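Local coordinates for hemolysin-related protein (Vibrio cholerae serotype O1, PDB 5V6F) that binds mannose-containing glycans through this second beta-prism lectin domain of RbmC, probably attaching the biofilm protein to glycan-bearing surfaces, at residues A[74-79]-A[100-105]. Residues are numbered along the deposited sequence; the frame is centred on the assembly and turned at random.
Sequences LYNWGG and THYASN. With BMA (beta-D-mannopyranose), chain B; MAN (alpha-D-mannopyranose), chain C; MAN (alpha-D-mannopyranose), chain D; SO4 (sulfate ion), chain E.
L74 and S104 form an antiparallel hydrogen-bonded pair, L74 N giving to S104 O (2.8 Å) and S104 N to L74 O (3.0 Å). The neighbouring pair, Y75 with A103, is non-hydrogen-bonded, and A103 N is buried without a partner. Past the strand end, N76 N still bonds to Y102 O at 2.9 Å. One water links three groups: it donates to L74 O and N76 OD1 and accepts from S104 OG.

Side chains pack on the two faces and past the strand end. L74 shares one face with S104; its CD2 lies 3.5 Å from N105 ND2 and also near S104 OG, the leucine and asparagine side chains running alongside each other. Y75 shares the other face with A103, and its CD1 and CE1 come against Y102 O at an oblique angle to the ring. Apolar contacts join Y75 CE1 to Y102 CB and, beyond the strand, W77 CZ3 and CH2 to Y102 CD2 (CZ3 at 3.8 Å), the two ring planes inclined by 32°; Y102 in turn stacks on F31.

Sugar recognition grows out of this framework. With CG anti to the backbone N (chi1 -171°), Y75 extends its hydroxyl to O4 of the beta-mannose, a hydrogen bond of 2.8 Å with the sugar oxygen near the ring plane. That mannose packs over one face of the W77 indole, offset toward its rim, CZ2 3.5 Å from C1, while N76 CB sits against the opposite face. Y75 and W77, on the type I turn from Y75 to G78, thus line the mannotriose pocket, with loop 100-105 packed behind them through Y102: CH-pi-like stacking of sugar on tryptophan in the glycan site of a beta-prism lectin.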
ATOM      1  N   LEU A  74      13.216   7.913  -1.070  1.00  4.00           N
ATOM      2  CA  LEU A  74      13.893   8.317   0.157  1.00  4.14           C
ATOM      3  C   LEU A  74      13.064   9.405   0.822  1.00  3.54           C
ATOM      4  O   LEU A  74      13.149  10.582   0.464  1.00  3.56           O
ATOM      5  CB  LEU A  74      15.307   8.801  -0.144  1.00  2.69           C
ATOM      6  CG  LEU A  74      16.128   9.270   1.058  1.00  5.90           C
ATOM      7  CD1 LEU A  74      16.282   8.165   2.091  1.00  5.22           C
ATOM      8  CD2 LEU A  74      17.495   9.751   0.601  1.00 12.10           C
ATOM      9  N   TYR A  75      12.248   8.995   1.789  1.00  2.42           N
ATOM     10  CA  TYR A  75      11.380   9.907   2.516  1.00  2.69           C
ATOM     11  C   TYR A  75      12.198  10.981   3.222  1.00  2.82           C
ATOM     12  O   TYR A  75      13.264  10.707   3.780  1.00  2.96           O
ATOM     13  CB  TYR A  75      10.555   9.102   3.518  1.00  3.18           C
ATOM     14  CG  TYR A  75       9.447   9.845   4.220  1.00  4.01           C
ATOM     15  CD1 TYR A  75       8.482  10.547   3.507  1.00  1.09           C
ATOM     16  CD2 TYR A  75       9.344   9.814   5.603  1.00  2.74           C
ATOM     17  CE1 TYR A  75       7.458  11.215   4.156  1.00  3.01           C
ATOM     18  CE2 TYR A  75       8.322  10.475   6.259  1.00  3.23           C
ATOM     19  CZ  TYR A  75       7.380  11.172   5.531  1.00  2.72           C
ATOM     20  OH  TYR A  75       6.356  11.837   6.167  1.00  2.46           O
ATOM     21  N   ASN A  76      11.681  12.213   3.212  1.00  3.11           N
ATOM     22  CA  ASN A  76      12.449  13.349   3.709  1.00  3.79           C
ATOM     23  C   ASN A  76      12.744  13.268   5.201  1.00  3.58           C
ATOM     24  O   ASN A  76      13.694  13.909   5.663  1.00  4.59           O
ATOM     25  CB  ASN A  76      11.714  14.655   3.424  1.00  4.90           C
ATOM     26  CG  ASN A  76      11.818  15.081   1.980  1.00  6.37           C
ATOM     27  OD1 ASN A  76      12.640  14.577   1.209  1.00  5.62           O
ATOM     28  ND2 ASN A  76      10.982  16.019   1.604  1.00  2.61           N
ATOM     29  N   TRP A  77      11.950  12.529   5.969  1.00  1.40           N
ATOM     30  CA  TRP A  77      12.221  12.350   7.389  1.00  3.39           C
ATOM     31  C   TRP A  77      12.930  11.032   7.668  1.00  4.53           C
ATOM     32  O   TRP A  77      13.093  10.655   8.835  1.00  5.07           O
ATOM     33  CB  TRP A  77      10.921  12.479   8.189  1.00  3.30           C
ATOM     34  CG  TRP A  77      10.482  13.910   8.243  1.00  6.92           C
ATOM     35  CD1 TRP A  77      10.825  14.837   9.185  1.00  6.77           C
ATOM     36  CD2 TRP A  77       9.656  14.593   7.292  1.00  4.05           C
ATOM     37  NE1 TRP A  77      10.255  16.049   8.887  1.00  6.43           N
ATOM     38  CE2 TRP A  77       9.534  15.928   7.728  1.00  4.65           C
ATOM     39  CE3 TRP A  77       9.000  14.205   6.119  1.00  3.52           C
ATOM     40  CZ2 TRP A  77       8.784  16.875   7.032  1.00  5.39           C
ATOM     41  CZ3 TRP A  77       8.256  15.147   5.433  1.00  4.66           C
ATOM     42  CH2 TRP A  77       8.150  16.465   5.895  1.00  5.50           C
ATOM     43  N   GLY A  78      13.380  10.341   6.618  1.00  2.30           N
ATOM     44  CA  GLY A  78      14.260   9.203   6.756  1.00  4.66           C
ATOM     45  C   GLY A  78      13.766   7.941   6.084  1.00  1.73           C
ATOM     46  O   GLY A  78      12.576   7.614   6.139  1.00  4.11           O
ATOM     47  N   GLY A  79      14.684   7.227   5.446  1.00  3.01           N
ATOM     48  CA  GLY A  79      14.442   5.870   5.012  1.00  3.16           C
ATOM     49  C   GLY A  79      13.751   5.780   3.663  1.00  4.52           C
ATOM     50  O   GLY A  79      13.090   6.709   3.197  1.00  3.76           O
ATOM     51  N   THR A 100       3.712  12.277  -3.443  1.00  3.79           N
ATOM     52  CA  THR A 100       4.977  12.141  -4.152  1.00  4.88           C
ATOM     53  C   THR A 100       5.949  13.276  -3.850  1.00  4.01           C
ATOM     54  O   THR A 100       7.042  13.302  -4.421  1.00  7.13           O
ATOM     55  CB  THR A 100       4.739  12.075  -5.668  1.00  7.26           C
ATOM     56  OG1 THR A 100       4.173  13.311  -6.127  1.00  5.79           O
ATOM     57  CG2 THR A 100       3.803  10.928  -6.023  1.00  9.63           C
ATOM     58  N   HIS A 101       5.594  14.200  -2.959  1.00  4.99           N
ATOM     59  CA  HIS A 101       6.313  15.463  -2.839  1.00  6.80           C
ATOM     60  C   HIS A 101       7.291  15.515  -1.672  1.00  8.02           C
ATOM     61  O   HIS A 101       8.008  16.512  -1.536  1.00  9.47           O
ATOM     62  CB  HIS A 101       5.314  16.615  -2.718  1.00  5.77           C
ATOM     63  CG  HIS A 101       4.468  16.800  -3.938  1.00 10.73           C
ATOM     64  ND1 HIS A 101       4.843  17.612  -4.986  1.00 19.23           N
ATOM     65  CD2 HIS A 101       3.274  16.266  -4.283  1.00 12.15           C
ATOM     66  CE1 HIS A 101       3.911  17.577  -5.922  1.00 24.94           C
ATOM     67  NE2 HIS A 101       2.948  16.767  -5.520  1.00 14.43           N
ATOM     68  N   TYR A 102       7.359  14.481  -0.839  1.00  4.09           N
ATOM     69  CA  TYR A 102       8.218  14.502   0.339  1.00  2.71           C
ATOM     70  C   TYR A 102       9.242  13.376   0.308  1.00  4.44           C
ATOM     71  O   TYR A 102       9.613  12.817   1.345  1.00  3.79           O
ATOM     72  CB  TYR A 102       7.374  14.448   1.608  1.00  4.06           C
ATOM     73  CG  TYR A 102       6.429  15.619   1.698  1.00  4.02           C
ATOM     74  CD1 TYR A 102       5.166  15.558   1.129  1.00  8.50           C
ATOM     75  CD2 TYR A 102       6.812  16.800   2.316  1.00  3.98           C
ATOM     76  CE1 TYR A 102       4.303  16.629   1.193  1.00  5.95           C
ATOM     77  CE2 TYR A 102       5.954  17.882   2.386  1.00  9.94           C
ATOM     78  CZ  TYR A 102       4.701  17.791   1.820  1.00 11.16           C
ATOM     79  OH  TYR A 102       3.842  18.867   1.883  1.00 13.74           O
ATOM     80  N   ALA A 103       9.739  13.056  -0.885  1.00  3.38           N
ATOM     81  CA  ALA A 103      10.764  12.040  -1.034  1.00  4.12           C
ATOM     82  C   ALA A 103      11.632  12.371  -2.236  1.00  3.86           C
ATOM     83  O   ALA A 103      11.163  12.933  -3.231  1.00  7.36           O
ATOM     84  CB  ALA A 103      10.159  10.643  -1.202  1.00  3.09           C
ATOM     85  N   SER A 104      12.902  12.010  -2.126  1.00  3.21           N
ATOM     86  CA  SER A 104      13.854  12.060  -3.221  1.00  6.79           C
ATOM     87  C   SER A 104      14.139  10.639  -3.698  1.00  6.52           C
ATOM     88  O   SER A 104      13.615   9.660  -3.157  1.00  5.90           O
ATOM     89  CB  SER A 104      15.141  12.756  -2.779  1.00  6.88           C
ATOM     90  OG  SER A 104      15.825  11.977  -1.810  1.00  6.62           O
ATOM     91  N   ASN A 105      14.984  10.535  -4.723  1.00  7.33           N
ATOM     92  CA  ASN A 105      15.423   9.246  -5.254  1.00  3.72           C
ATOM     93  C   ASN A 105      14.238   8.309  -5.466  1.00  5.25           C
ATOM     94  O   ASN A 105      14.241   7.150  -5.043  1.00  6.99           O
ATOM     95  CB  ASN A 105      16.463   8.614  -4.334  1.00  7.26           C
ATOM     96  CG  ASN A 105      17.651   9.519  -4.100  1.00 13.98           C
ATOM     97  OD1 ASN A 105      18.164  10.133  -5.033  1.00 29.95           O
ATOM     98  ND2 ASN A 105      18.079   9.627  -2.851  1.00 17.36           N
TER
HETATM   99  C1  BMA B   1       6.639  16.319   9.789  1.00 10.62           C
HETATM  100  C2  BMA B   1       7.076  15.419  10.938  1.00  7.83           C
HETATM  101  C3  BMA B   1       7.280  13.978  10.410  1.00  8.36           C
HETATM  102  C4  BMA B   1       6.118  13.500   9.530  1.00  7.29           C
HETATM  103  C5  BMA B   1       5.738  14.569   8.490  1.00  4.48           C
HETATM  104  C6  BMA B   1       4.483  14.233   7.733  1.00  6.06           C
HETATM  105  O1  BMA B   1       6.331  17.590  10.310  1.00 11.69           O
HETATM  106  O2  BMA B   1       6.081  15.374  11.953  1.00  9.50           O
HETATM  107  O3  BMA B   1       7.431  13.045  11.459  1.00  7.33           O
HETATM  108  O4  BMA B   1       6.493  12.271   8.882  1.00  5.58           O
HETATM  109  O5  BMA B   1       5.497  15.817   9.170  1.00  7.38           O
HETATM  110  O6  BMA B   1       3.535  13.722   8.658  1.00  4.97           O
HETATM  111  C1  MAN C   3       2.389  13.244   7.947  1.00  3.06           C
HETATM  112  C2  MAN C   3       1.314  12.920   8.972  1.00  2.81           C
HETATM  113  C3  MAN C   3       1.765  11.732   9.804  1.00  4.16           C
HETATM  114  C4  MAN C   3       2.203  10.548   8.902  1.00  3.16           C
HETATM  115  C5  MAN C   3       3.227  11.018   7.833  1.00  2.34           C
HETATM  116  C6  MAN C   3       3.580   9.942   6.797  1.00  2.25           C
HETATM  117  O2  MAN C   3       0.101  12.525   8.342  1.00  5.33           O
HETATM  118  O3  MAN C   3       0.745  11.321  10.711  1.00  4.15           O
HETATM  119  O4  MAN C   3       2.810   9.545   9.695  1.00  2.09           O
HETATM  120  O5  MAN C   3       2.690  12.149   7.128  1.00  4.71           O
HETATM  121  O6  MAN C   3       2.376   9.499   6.173  1.00  2.42           O
HETATM  122  C1  MAN D   2       8.782  12.598  11.636  1.00  9.02           C
HETATM  123  C2  MAN D   2       8.724  11.431  12.616  1.00 11.07           C
HETATM  124  C3  MAN D   2       8.391  11.967  14.011  1.00 18.62           C
HETATM  125  C4  MAN D   2       9.352  13.103  14.398  1.00 14.91           C
HETATM  126  C5  MAN D   2       9.293  14.201  13.330  1.00 10.78           C
HETATM  127  C6  MAN D   2      10.267  15.330  13.585  1.00 14.38           C
HETATM  128  O2  MAN D   2       9.990  10.770  12.721  1.00 17.30           O
HETATM  129  O3  MAN D   2       8.398  10.938  14.996  1.00 14.50           O
HETATM  130  O4  MAN D   2       8.984  13.656  15.646  1.00 17.28           O
HETATM  131  O5  MAN D   2       9.628  13.623  12.057  1.00 11.79           O
HETATM  132  O6  MAN D   2      11.551  14.763  13.791  1.00 18.94           O
HETATM  133  S   SO4 E1005      14.267  12.218  -7.771  0.68 14.35           S
HETATM  134  O1  SO4 E1005      15.365  11.304  -8.085  0.68 16.89           O
HETATM  135  O2  SO4 E1005      14.675  13.120  -6.694  0.68 15.07           O
HETATM  136  O3  SO4 E1005      13.105  11.446  -7.355  0.68  7.50           O
HETATM  137  O4  SO4 E1005      13.935  12.994  -8.963  0.68 17.79           O
HETATM  138  O   HOH W   1      14.857  12.827   1.162  1.00  6.24           O